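Local coordinates for folylpolyglutamate synthase protein FOLC (Mycobacterium tuberculosis, PDB 2VOS) that probably catalyses the ATP-dependent addition of L-glutamate to dihydropteroate and of further glutamates to tetrahydrofolate, making dihydrofolate and folylpolyglutamates, at residues 79-84 against 331-336; 196-201 against 355-360; 261-266 against 302-307; 393-398 against 423-428; 404-409 against 469-474. All coordinates share one frame; numbering follows the deposited sequence.

Interaction 1 of 5, residues 79-84 against 331-336; sequences ARMVDA and AAVTSP
R80, M81 and A84 meet the chain at V333-P336 along one flank of helix 75-88. This helix leads out of the P-loop of the Mur ligase middle domain, whose residues G74 to S77 bind ADP. Segment 331-336 lies in the loop between helix 323-331 and strand 340-343, the first strand of the sheet in the glutamate ligase domain. The tight part is apolar, with M81 and V333 buried. V333 has CG1 anti to its backbone N (chi1 167°), and this turns CG2 to the helix. CG2 sits 3.8 Å from CG of M81, a selenomethionine. The same methyl is 3.9 Å from A84 CB. Helix 296-312 covers the far part of M81. The other part, round R80 and T334, is more exposed and polar. R80 bends at chi3 and lays its guanidinium beside the loop. T334 O lies at the edge of that group, in its plane. P336 comes over one face, with CD 3.4 Å from R80 NE. R80 NH2 bonds Q487 O, at the C-terminus of the chain. S335 is buried, and its OG bonds OG of the ADP-binding S77. R80 NE donates to T334 O over 2.9 Å with an N-H...O angle of 155°, with NE standing above the carbonyl plane of T334.

Interaction 2 of 5, residues 196-201 against 355-360; sequences PISIDH and NPAGAS. With MG (magnesium ion), chain C; CO (cobalt (II) ion), chain F; ADP (adenosine-5'-diphosphate), chain B.
The amide of N355 and the carboxylate of D200 are turned 71° apart, and their side chains cross at about a right angle. Neither is stacked on the other; D200 OD1 is 4.0 Å from N355 CB. The N355 amide works through its two ends. ND2 donates to I199 O over 3.0 Å, with the acceptor tilted a little from the amide plane, and also bonds N73 OD1. OD1 accepts from G358 N over 2.8 Å, the donor standing above the carbonyl plane. N355 is thus the N-cap of helix 356-368 in the glutamate ligase domain. The same side chain grips the loop 196-201 of the middle domain, so the contact lies across the interdomain cleft where ADP binds. A water joins S198 OG, I199 O and A357 N, while S198 OG rests 3.6 Å from A357 CB. Further along the loop, D200 OD2 binds magnesium at 2.2 Å; H354 is a second protein ligand of the same ion. D200 OD1 is held by a salt bridge to K385. A water on magnesium donates to ADP O2B over 2.8 Å. H201 points its CB away from segment 355-360 and binds cobalt through NE2 at 2.4 Å, together with D203.

Interaction 3 of 5, residues 261-266 against 302-307; sequences SEFAVL and AVLALA
F263 is the centre of this contact, with A307, V303 and L304 of helix 296-312 round its ring. A307 CB lies over the middle of one face, 3.6 Å from the ring centroid and 13° off the normal. This is a CH-pi contact. V303 comes to the ring edge with both methyls, and its CG2 is 3.6 Å from F263 CD2. L304 approaches obliquely. Its CB points away from segment 261-266, yet CD1 comes round to 3.7 Å from F263 CZ. F263 CB points toward the helix, and CG stands between the backbone N and the carbonyl carbon (chi1 58°), which brings the ring against A307 and V303. V303 continues the contact along the strand. Its CG1 reaches V265 CG2 at 4.0 Å, and its CG2 packs on A264 O at 3.6 Å. The next shell fixes both sides. A264 and L266 pair by backbone bonds with Q280 and Q278 in the three-stranded antiparallel sheet. L279 of that sheet touches V265 and V303. V233, in the large mixed sheet of the middle domain, packs against F263, L304 and A307. The contact therefore seats helix 296-312 where the two sheets of the domain meet. No polar bond links the two segments. They are held by close apolar packing and one ring face, so shape and burial, not bond direction, set their fit.

Interaction 4 of 5, residues 393-398 against 423-428; sequences ALEPVF and ERFGPD
E395 and F425 slide past each other in opposite directions, the glutamate chain lying over the phenyl ring. E395 CG stands above the ring centre, 4.0 Å from the F425 centroid and 5° off the normal, a CH-pi contact. CB follows over the same face, 4.0 Å from F425 CZ. E395 has CG anti to the backbone N and then bends at chi2 (-88°). The methylenes stay on the ring while the carboxylate turns to a steep angle with it. OE2 goes to a salt bridge with R429. The ring edge meets F398. F398 CB lies in the ring plane, 3.9 Å from F425 CE2, and F398 O is 3.5 Å from the same CE2. That oxygen is also bonded by R429, so one arginine holds both E395 and F398 beside the ring. F425 CZ reaches the E395 backbone, 3.6 Å from CA. The turn that offers this backbone is closed by L394 O, which accepts from both V397 N and F398 N. R424 sends its guanidinium away to a salt bridge with D388, while its carbonyl O lies 3.7 Å from E395 CG. Helices 387-394 and 414-425 are the connections of two successive beta-alpha-beta units, through parallel strands 374-379, 400-403 and 430-432. Such packing of the ends of neighbouring crossover helices belongs to the alpha/beta fold of the Mur ligase glutamate ligase domain.

Interaction 5 of 5, residues 404-409 against 469-474; sequences THNGSP and TGSVVT
An Asx turn at N406 meets the N-terminus of helix 472-481, touching V473 and T474. Both lie beyond parallel strands of the sheet in the glutamate ligase domain. Segment 404-409 follows strand 400-403, and the helix follows strand 464-469. N406 has CG between its backbone N and carbonyl carbon (chi1 59°). Its two amide ends then face different ways. OD1 turns back on its own loop and accepts from S408 N over 2.8 Å, which makes the Asx turn. ND2 crosses to the helix. It donates to T474 OG1 over 3.2 Å at an N-H...O angle of 161°, and the acceptor lies in the amide plane. T474 OG1 is also bonded to S380 O, so this buried hydroxyl has two partners. V473 crosses the amide at about a right angle. Its CG1 is 3.5 Å from N406 CG, and its CB is 3.4 Å from ND2. The same CG1 packs on S408 CB at 4.1 Å. H405 points its CB away from segment 469-474, and its ND1 accepts from G407 N in the ring plane, a bond within the loop. G407 has positive phi, a backbone shape that favours glycine. S408 OG bonds R410 N further along the loop. On the helix side S471 is the N-cap, with OG accepting from V473 N over 3.1 Å.

In the fold
The five contacts run from the middle domain to the glutamate ligase domain. Interactions 1 and 3 touch, M81 packing on A302 and A305 of helix 296-312, with centres 15 Å apart. Interaction 3 is nested in the chain loops closed by interactions 1 and 2, whose segments alternate. Interactions 4 and 5 come later, and their segments also alternate. They meet where L394 and F398 touch T469. Interaction 2 touches interaction 4 through A359, S360 and A393, on helices 356-368 and 387-394. Interactions 3 and 4 are far apart, about 35 Å between centres. Interaction 2 lies at the ADP and magnesium site between the domains, while interaction 1 packs the interdomain loop on the helix after the P-loop.

Interaction 1 of 5, residues 79-84 against 331-336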
# COMPACT_ATOMS: atom_id res chain seq x y z
N ALA A 79 -6.17 3.78 0.11
CA ALA A 79 -6.39 4.39 -1.21
C ALA A 79 -7.49 3.61 -1.92
O ALA A 79 -8.38 4.18 -2.52
CB ALA A 79 -5.14 4.36 -2.06
N ARG A 80 -7.40 2.28 -1.89
CA ARG A 80 -8.41 1.46 -2.58
C ARG A 80 -9.81 1.52 -1.94
O ARG A 80 -10.80 1.40 -2.68
CB ARG A 80 -7.99 0.01 -2.66
CG ARG A 80 -6.64 -0.11 -3.53
CD ARG A 80 -6.19 -1.59 -3.55
NE ARG A 80 -7.09 -2.46 -4.34
CZ ARG A 80 -6.95 -2.73 -5.65
NH1 ARG A 80 -5.97 -2.19 -6.37
NH2 ARG A 80 -7.81 -3.53 -6.25
N MSE A 81 -9.89 1.69 -0.62
CA MSE A 81 -11.14 1.89 0.10
C MSE A 81 -11.78 3.25 -0.26
O MSE A 81 -12.96 3.30 -0.57
CB MSE A 81 -10.91 1.84 1.61
CG MSE A 81 -10.73 0.38 2.06
SE MSE A 81 -9.99 0.44 3.86
CE MSE A 81 -9.89 -1.43 4.25
N VAL A 82 -11.00 4.32 -0.23
CA VAL A 82 -11.45 5.63 -0.73
C VAL A 82 -12.00 5.52 -2.14
O VAL A 82 -13.07 6.03 -2.41
CB VAL A 82 -10.27 6.66 -0.68
CG1 VAL A 82 -10.60 7.96 -1.44
CG2 VAL A 82 -9.86 6.94 0.78
N ASP A 83 -11.27 4.88 -3.06
CA ASP A 83 -11.74 4.68 -4.43
C ASP A 83 -13.10 3.95 -4.42
O ASP A 83 -14.11 4.36 -5.07
CB ASP A 83 -10.67 3.86 -5.19
CG ASP A 83 -10.91 3.84 -6.69
OD1 ASP A 83 -12.05 4.17 -7.11
OD2 ASP A 83 -9.97 3.46 -7.46
N ALA A 84 -13.16 2.84 -3.71
CA ALA A 84 -14.42 2.09 -3.66
C ALA A 84 -15.61 2.95 -3.16
O ALA A 84 -16.71 2.88 -3.73
CB ALA A 84 -14.26 0.84 -2.74
N ALA A 331 -18.21 -3.20 0.70
CA ALA A 331 -18.38 -4.54 0.25
C ALA A 331 -17.64 -4.79 -1.04
O ALA A 331 -17.31 -5.94 -1.34
CB ALA A 331 -19.86 -4.88 0.06
N ALA A 332 -17.40 -3.74 -1.82
CA ALA A 332 -16.71 -3.97 -3.08
C ALA A 332 -15.17 -3.83 -2.96
O ALA A 332 -14.48 -4.02 -3.95
CB ALA A 332 -17.21 -2.96 -4.11
N VAL A 333 -14.65 -3.53 -1.76
CA VAL A 333 -13.20 -3.29 -1.62
C VAL A 333 -12.42 -4.54 -1.93
O VAL A 333 -12.79 -5.61 -1.44
CB VAL A 333 -12.87 -2.95 -0.12
CG1 VAL A 333 -11.35 -3.02 0.16
CG2 VAL A 333 -13.43 -1.57 0.20
N THR A 334 -11.30 -4.41 -2.66
CA THR A 334 -10.28 -5.50 -2.71
C THR A 334 -8.97 -4.88 -2.28
O THR A 334 -8.78 -3.63 -2.33
CB THR A 334 -10.11 -6.12 -4.10
OG1 THR A 334 -9.79 -5.06 -5.00
CG2 THR A 334 -11.41 -6.78 -4.56
N SER A 335 -8.06 -5.71 -1.74
CA SER A 335 -6.68 -5.21 -1.52
C SER A 335 -5.73 -6.39 -1.84
O SER A 335 -5.35 -7.14 -0.96
CB SER A 335 -6.50 -4.69 -0.10
OG SER A 335 -5.26 -3.96 -0.00
N PRO A 336 -5.42 -6.57 -3.11
CA PRO A 336 -4.66 -7.70 -3.57
C PRO A 336 -3.33 -7.75 -2.82
O PRO A 336 -2.75 -6.72 -2.51
CB PRO A 336 -4.40 -7.44 -5.03
CG PRO A 336 -5.33 -6.21 -5.43
CD PRO A 336 -5.81 -5.61 -4.18

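Interaction 2 of 5, residues 196-201 against 355-360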
# COMPACT_ATOMS: atom_id res chain seq x y z
N PRO A 196 -1.25 5.16 9.87
CA PRO A 196 -0.31 4.96 10.98
C PRO A 196 1.13 5.01 10.55
O PRO A 196 1.51 4.39 9.58
CB PRO A 196 -0.65 3.56 11.51
CG PRO A 196 -2.26 3.52 11.23
CD PRO A 196 -2.25 4.07 9.78
N ILE A 197 1.94 5.70 11.35
CA ILE A 197 3.36 5.85 11.08
C ILE A 197 4.22 4.98 12.03
O ILE A 197 3.96 4.93 13.23
CB ILE A 197 3.72 7.35 11.19
CG1 ILE A 197 3.02 8.12 10.05
CG2 ILE A 197 5.23 7.54 11.17
CD1 ILE A 197 2.99 9.64 10.29
N SER A 198 5.25 4.32 11.50
CA SER A 198 6.19 3.53 12.31
C SER A 198 7.43 3.37 11.46
O SER A 198 7.61 4.14 10.53
CB SER A 198 5.62 2.17 12.70
OG SER A 198 5.32 1.44 11.53
N ILE A 199 8.28 2.40 11.73
CA ILE A 199 9.52 2.24 10.96
C ILE A 199 9.25 1.30 9.78
O ILE A 199 8.50 0.33 9.89
CB ILE A 199 10.61 1.64 11.80
CG1 ILE A 199 11.06 2.61 12.93
CG2 ILE A 199 11.84 1.24 10.92
CD1 ILE A 199 11.44 4.02 12.44
N ASP A 200 9.87 1.59 8.66
CA ASP A 200 9.81 0.66 7.55
C ASP A 200 11.14 0.63 6.89
O ASP A 200 11.85 -0.34 6.99
CB ASP A 200 8.72 1.10 6.58
CG ASP A 200 8.79 0.37 5.25
OD1 ASP A 200 9.45 -0.63 5.09
OD2 ASP A 200 8.19 0.83 4.32
N HIS A 201 11.49 1.71 6.20
CA HIS A 201 12.83 1.86 5.61
C HIS A 201 13.87 2.15 6.68
O HIS A 201 13.73 3.06 7.46
CB HIS A 201 12.82 3.02 4.59
CG HIS A 201 14.13 3.18 3.92
ND1 HIS A 201 14.57 2.34 2.92
CD2 HIS A 201 15.17 4.02 4.18
CE1 HIS A 201 15.80 2.66 2.58
NE2 HIS A 201 16.20 3.67 3.34
N ASN A 355 7.46 -4.74 7.18
CA ASN A 355 8.00 -4.00 8.32
C ASN A 355 7.40 -4.60 9.61
O ASN A 355 6.49 -5.42 9.54
CB ASN A 355 7.73 -2.48 8.21
CG ASN A 355 6.21 -2.11 8.44
OD1 ASN A 355 5.36 -2.95 8.29
ND2 ASN A 355 5.92 -0.89 8.84
N PRO A 356 7.91 -4.20 10.78
CA PRO A 356 7.46 -4.86 12.01
C PRO A 356 5.97 -4.64 12.26
O PRO A 356 5.29 -5.60 12.57
CB PRO A 356 8.29 -4.19 13.11
CG PRO A 356 9.61 -3.93 12.39
CD PRO A 356 9.15 -3.43 10.99
N ALA A 357 5.48 -3.40 12.15
CA ALA A 357 4.04 -3.16 12.30
C ALA A 357 3.17 -4.05 11.37
O ALA A 357 2.17 -4.61 11.84
CB ALA A 357 3.69 -1.70 12.11
N GLY A 358 3.50 -4.16 10.07
CA GLY A 358 2.74 -5.00 9.17
C GLY A 358 2.87 -6.49 9.51
O GLY A 358 1.88 -7.24 9.42
N ALA A 359 4.07 -6.96 9.89
CA ALA A 359 4.27 -8.40 10.21
C ALA A 359 3.50 -8.76 11.50
O ALA A 359 2.98 -9.87 11.66
CB ALA A 359 5.79 -8.72 10.41
N SER A 360 3.52 -7.82 12.44
CA SER A 360 2.69 -7.96 13.62
C SER A 360 1.17 -8.00 13.30
O SER A 360 0.44 -8.84 13.88
CB SER A 360 3.07 -6.87 14.64
OG SER A 360 2.09 -6.85 15.64
MG MG C . 6.34 0.16 3.26
CO CO F . 18.00 5.16 3.07
PB ADP B . 1.30 0.75 2.31
O1B ADP B . 0.68 1.17 1.00
O2B ADP B . 2.62 0.06 2.15
O3B ADP B . 1.29 1.78 3.40
PA ADP B . -0.63 -1.50 2.34
O1A ADP B . -0.03 -1.93 1.01
O2A ADP B . -2.12 -1.37 2.62
O3A ADP B . 0.27 -0.30 3.00
O5' ADP B . -0.18 -2.71 3.33
C5' ADP B . 1.12 -3.32 3.35
C4' ADP B . 1.07 -4.36 4.49
O4' ADP B . 0.91 -3.66 5.75
C3' ADP B . -0.16 -5.26 4.47
O3' ADP B . 0.13 -6.51 3.89
C2' ADP B . -0.55 -5.57 5.89
O2' ADP B . 0.40 -6.59 6.37
C1' ADP B . -0.05 -4.34 6.60
N9 ADP B . -1.05 -3.28 6.90
C8 ADP B . -1.94 -2.61 6.09
N7 ADP B . -2.61 -1.68 6.82
C5 ADP B . -2.07 -1.68 8.08
C6 ADP B . -2.27 -0.94 9.33
N6 ADP B . -3.20 0.03 9.41
N1 ADP B . -1.53 -1.32 10.37
C2 ADP B . -0.62 -2.33 10.38
N3 ADP B . -0.35 -3.05 9.26
C4 ADP B . -1.06 -2.75 8.13
O HOH W 1 6.87 -0.92 11.99
O HOH W 2 7.71 0.45 1.95
O HOH W 3 4.29 -0.35 4.32
O HOH W 4 16.83 6.89 3.35
O HOH W 5 18.72 3.55 3.07

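Interaction 3 of 5, residues 261-266 against 302-307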
# COMPACT_ATOMS: atom_id res chain seq x y z
N SER A 261 -11.09 10.36 18.07
CA SER A 261 -11.68 11.63 18.57
C SER A 261 -12.87 12.07 17.70
O SER A 261 -13.94 12.36 18.22
CB SER A 261 -10.67 12.76 18.58
OG SER A 261 -9.70 12.60 19.58
N GLU A 262 -12.64 12.19 16.39
CA GLU A 262 -13.67 12.66 15.47
C GLU A 262 -14.34 11.49 14.78
O GLU A 262 -15.41 11.66 14.27
CB GLU A 262 -13.08 13.62 14.41
CG GLU A 262 -12.79 15.06 14.90
CD GLU A 262 -11.67 15.14 15.94
OE1 GLU A 262 -10.55 14.67 15.64
OE2 GLU A 262 -11.90 15.64 17.07
N PHE A 263 -13.71 10.32 14.78
CA PHE A 263 -14.28 9.10 14.18
C PHE A 263 -13.62 7.87 14.82
O PHE A 263 -12.54 7.98 15.42
CB PHE A 263 -14.08 9.08 12.64
CG PHE A 263 -12.64 9.17 12.22
CD1 PHE A 263 -12.01 10.44 12.05
CD2 PHE A 263 -11.91 8.05 11.94
CE1 PHE A 263 -10.65 10.53 11.62
CE2 PHE A 263 -10.52 8.13 11.53
CZ PHE A 263 -9.92 9.35 11.39
N ALA A 264 -14.24 6.69 14.69
CA ALA A 264 -13.71 5.49 15.39
C ALA A 264 -14.38 4.23 14.91
O ALA A 264 -15.51 4.26 14.43
CB ALA A 264 -13.94 5.61 16.92
N VAL A 265 -13.69 3.10 15.05
CA VAL A 265 -14.37 1.82 14.94
C VAL A 265 -15.11 1.59 16.26
O VAL A 265 -14.48 1.53 17.31
CB VAL A 265 -13.37 0.72 14.83
CG1 VAL A 265 -14.11 -0.59 14.74
CG2 VAL A 265 -12.51 0.96 13.56
N LEU A 266 -16.43 1.49 16.21
CA LEU A 266 -17.21 1.26 17.42
C LEU A 266 -17.28 -0.24 17.76
O LEU A 266 -17.10 -0.61 18.93
CB LEU A 266 -18.62 1.86 17.27
CG LEU A 266 -18.66 3.38 17.14
CD1 LEU A 266 -20.10 3.89 17.09
CD2 LEU A 266 -17.92 4.08 18.28
N ALA A 302 -10.43 1.08 7.18
CA ALA A 302 -11.80 1.43 6.76
C ALA A 302 -12.34 2.70 7.35
O ALA A 302 -12.86 3.56 6.65
CB ALA A 302 -12.76 0.28 7.06
N VAL A 303 -12.25 2.88 8.67
CA VAL A 303 -12.89 4.08 9.20
C VAL A 303 -12.07 5.31 8.79
O VAL A 303 -12.60 6.40 8.62
CB VAL A 303 -12.99 4.03 10.76
CG1 VAL A 303 -11.60 4.17 11.40
CG2 VAL A 303 -13.94 5.10 11.26
N LEU A 304 -10.76 5.14 8.60
CA LEU A 304 -9.96 6.26 8.12
C LEU A 304 -10.39 6.68 6.70
O LEU A 304 -10.47 7.87 6.39
CB LEU A 304 -8.47 5.84 8.11
CG LEU A 304 -7.50 6.94 7.73
CD1 LEU A 304 -7.64 8.13 8.73
CD2 LEU A 304 -6.02 6.35 7.85
N ALA A 305 -10.60 5.67 5.82
CA ALA A 305 -11.07 5.91 4.45
C ALA A 305 -12.46 6.57 4.46
O ALA A 305 -12.77 7.50 3.66
CB ALA A 305 -11.13 4.60 3.68
N LEU A 306 -13.34 6.08 5.34
CA LEU A 306 -14.67 6.67 5.45
C LEU A 306 -14.58 8.17 5.84
O LEU A 306 -15.14 9.03 5.15
CB LEU A 306 -15.51 5.88 6.44
CG LEU A 306 -16.84 6.53 6.91
CD1 LEU A 306 -17.77 6.52 5.68
CD2 LEU A 306 -17.49 5.73 8.07
N ALA A 307 -13.88 8.48 6.92
CA ALA A 307 -13.73 9.87 7.36
C ALA A 307 -13.12 10.73 6.24
O ALA A 307 -13.60 11.85 5.98
CB ALA A 307 -12.85 9.92 8.64

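Interaction 4 of 5, residues 393-398 against 423-428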
# COMPACT_ATOMS: atom_id res chain seq x y z
N ALA A 393 8.10 -10.75 14.88
CA ALA A 393 6.65 -10.64 14.89
C ALA A 393 6.02 -11.92 14.37
O ALA A 393 4.89 -12.28 14.75
CB ALA A 393 6.17 -9.44 14.00
N LEU A 394 6.73 -12.64 13.50
CA LEU A 394 6.14 -13.82 12.84
C LEU A 394 6.47 -15.11 13.55
O LEU A 394 5.77 -16.13 13.37
CB LEU A 394 6.56 -13.91 11.37
CG LEU A 394 6.06 -12.69 10.59
CD1 LEU A 394 6.62 -12.60 9.14
CD2 LEU A 394 4.55 -12.69 10.60
N GLU A 395 7.54 -15.09 14.36
CA GLU A 395 7.96 -16.35 15.03
C GLU A 395 6.88 -17.00 15.87
O GLU A 395 6.80 -18.22 15.91
CB GLU A 395 9.22 -16.14 15.87
CG GLU A 395 9.76 -17.46 16.44
CD GLU A 395 9.12 -17.81 17.78
OE1 GLU A 395 8.51 -16.91 18.36
OE2 GLU A 395 9.23 -18.98 18.22
N PRO A 396 6.07 -16.21 16.59
CA PRO A 396 5.00 -16.83 17.36
C PRO A 396 3.90 -17.53 16.52
O PRO A 396 3.10 -18.29 17.09
CB PRO A 396 4.39 -15.65 18.13
CG PRO A 396 5.52 -14.61 18.21
CD PRO A 396 6.13 -14.75 16.82
N VAL A 397 3.85 -17.35 15.21
CA VAL A 397 2.76 -17.99 14.49
C VAL A 397 3.20 -18.97 13.41
O VAL A 397 2.39 -19.77 12.93
CB VAL A 397 1.76 -16.94 13.86
CG1 VAL A 397 0.94 -16.28 14.95
CG2 VAL A 397 2.53 -15.89 12.99
N PHE A 398 4.42 -18.82 12.92
CA PHE A 398 4.94 -19.73 11.89
C PHE A 398 5.67 -20.87 12.62
O PHE A 398 6.74 -20.67 13.27
CB PHE A 398 5.94 -19.04 10.92
CG PHE A 398 5.31 -17.98 9.98
CD1 PHE A 398 3.95 -17.89 9.84
CD2 PHE A 398 6.14 -17.15 9.19
CE1 PHE A 398 3.39 -16.97 8.98
CE2 PHE A 398 5.59 -16.21 8.31
CZ PHE A 398 4.21 -16.11 8.19
N GLU A 423 18.36 -16.91 14.02
CA GLU A 423 18.54 -16.21 15.30
C GLU A 423 17.23 -16.06 16.06
O GLU A 423 17.25 -16.01 17.29
CB GLU A 423 19.18 -14.81 15.12
CG GLU A 423 20.66 -14.76 14.63
CD GLU A 423 21.71 -15.00 15.74
OE1 GLU A 423 21.29 -15.11 16.94
OE2 GLU A 423 22.94 -15.06 15.43
N ARG A 424 16.10 -15.99 15.35
CA ARG A 424 14.78 -15.93 15.98
C ARG A 424 14.03 -17.27 16.07
O ARG A 424 13.37 -17.54 17.05
CB ARG A 424 13.89 -14.91 15.26
CG ARG A 424 14.41 -13.52 15.37
CD ARG A 424 13.87 -12.93 16.65
NE ARG A 424 14.44 -11.61 16.88
CZ ARG A 424 14.27 -10.93 18.01
NH1 ARG A 424 13.52 -11.45 18.98
NH2 ARG A 424 14.85 -9.74 18.17
N PHE A 425 14.12 -18.11 15.05
CA PHE A 425 13.37 -19.35 15.04
C PHE A 425 14.12 -20.55 15.64
O PHE A 425 13.47 -21.52 16.08
CB PHE A 425 12.96 -19.70 13.61
CG PHE A 425 11.81 -18.88 13.10
CD1 PHE A 425 11.99 -17.54 12.77
CD2 PHE A 425 10.56 -19.47 12.90
CE1 PHE A 425 10.92 -16.79 12.27
CE2 PHE A 425 9.49 -18.72 12.39
CZ PHE A 425 9.66 -17.39 12.08
N GLY A 426 15.46 -20.48 15.65
CA GLY A 426 16.30 -21.65 15.88
C GLY A 426 16.44 -22.31 14.53
O GLY A 426 15.49 -22.35 13.76
N PRO A 427 17.65 -22.79 14.20
CA PRO A 427 17.93 -23.45 12.93
C PRO A 427 17.02 -24.65 12.58
O PRO A 427 16.79 -24.89 11.39
CB PRO A 427 19.39 -23.89 13.09
CG PRO A 427 19.60 -23.95 14.57
CD PRO A 427 18.85 -22.75 15.05
N ASP A 428 16.48 -25.37 13.57
CA ASP A 428 15.52 -26.46 13.29
C ASP A 428 14.20 -26.05 12.63
O ASP A 428 13.54 -26.88 12.04
CB ASP A 428 15.23 -27.27 14.56
CG ASP A 428 16.48 -27.99 15.07
OD1 ASP A 428 16.61 -29.22 14.88
OD2 ASP A 428 17.36 -27.30 15.65

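Interaction 5 of 5, residues 404-409 against 469-474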
# COMPACT_ATOMS: atom_id res chain seq x y z
N THR A 404 13.88 -17.51 1.13
CA THR A 404 14.25 -17.57 -0.26
C THR A 404 14.55 -16.16 -0.76
O THR A 404 14.82 -15.25 0.03
CB THR A 404 13.13 -18.33 -1.09
OG1 THR A 404 13.59 -18.53 -2.43
CG2 THR A 404 11.83 -17.58 -1.13
N HIS A 405 14.56 -15.99 -2.08
CA HIS A 405 14.94 -14.74 -2.75
C HIS A 405 13.81 -14.49 -3.74
O HIS A 405 13.52 -15.38 -4.55
CB HIS A 405 16.24 -14.95 -3.53
CG HIS A 405 16.83 -13.70 -4.12
ND1 HIS A 405 16.21 -13.00 -5.13
CD2 HIS A 405 17.98 -13.04 -3.84
CE1 HIS A 405 16.95 -11.94 -5.44
NE2 HIS A 405 18.04 -11.96 -4.68
N ASN A 406 13.18 -13.32 -3.71
CA ASN A 406 11.99 -13.08 -4.53
C ASN A 406 12.31 -12.56 -5.93
O ASN A 406 11.39 -12.17 -6.67
CB ASN A 406 11.08 -12.09 -3.85
CG ASN A 406 11.77 -10.72 -3.58
OD1 ASN A 406 12.78 -10.37 -4.21
ND2 ASN A 406 11.20 -9.96 -2.65
N GLY A 407 13.61 -12.53 -6.27
CA GLY A 407 14.01 -12.05 -7.57
C GLY A 407 14.32 -10.56 -7.66
O GLY A 407 14.78 -10.09 -8.69
N SER A 408 14.08 -9.78 -6.61
CA SER A 408 14.44 -8.37 -6.70
C SER A 408 15.93 -8.23 -6.45
O SER A 408 16.49 -8.94 -5.62
CB SER A 408 13.67 -7.56 -5.66
OG SER A 408 14.37 -6.37 -5.39
N PRO A 409 16.58 -7.30 -7.16
CA PRO A 409 18.01 -7.01 -6.92
C PRO A 409 18.28 -6.49 -5.51
O PRO A 409 19.41 -6.55 -5.03
CB PRO A 409 18.32 -5.90 -7.94
CG PRO A 409 16.97 -5.31 -8.30
CD PRO A 409 16.04 -6.52 -8.28
N THR A 469 5.23 -14.04 2.40
CA THR A 469 5.25 -12.65 2.84
C THR A 469 6.70 -12.10 2.89
O THR A 469 7.67 -12.80 2.47
CB THR A 469 4.57 -12.56 4.24
OG1 THR A 469 4.38 -11.21 4.61
CG2 THR A 469 5.44 -13.26 5.38
N GLY A 470 6.85 -10.86 3.36
CA GLY A 470 8.20 -10.33 3.62
C GLY A 470 8.50 -9.12 2.76
O GLY A 470 9.37 -8.28 3.10
N SER A 471 7.75 -9.00 1.65
CA SER A 471 7.96 -7.94 0.70
C SER A 471 6.76 -7.84 -0.22
O SER A 471 6.05 -8.82 -0.47
CB SER A 471 9.24 -8.25 -0.10
OG SER A 471 9.44 -7.36 -1.16
N VAL A 472 6.54 -6.65 -0.76
CA VAL A 472 5.60 -6.50 -1.88
C VAL A 472 5.95 -7.40 -3.06
O VAL A 472 5.09 -8.03 -3.68
CB VAL A 472 5.58 -5.01 -2.38
CG1 VAL A 472 4.64 -4.88 -3.56
CG2 VAL A 472 5.12 -4.12 -1.23
N VAL A 473 7.25 -7.51 -3.33
CA VAL A 473 7.71 -8.27 -4.47
C VAL A 473 7.46 -9.79 -4.28
O VAL A 473 7.13 -10.52 -5.24
CB VAL A 473 9.23 -8.01 -4.69
CG1 VAL A 473 9.77 -8.90 -5.83
CG2 VAL A 473 9.49 -6.51 -5.01
N THR A 474 7.59 -10.23 -3.04
CA THR A 474 7.39 -11.64 -2.69
C THR A 474 5.90 -11.97 -2.90
O THR A 474 5.53 -12.96 -3.55
CB THR A 474 7.73 -11.92 -1.19
OG1 THR A 474 9.07 -11.47 -0.85
CG2 THR A 474 7.64 -13.47 -0.86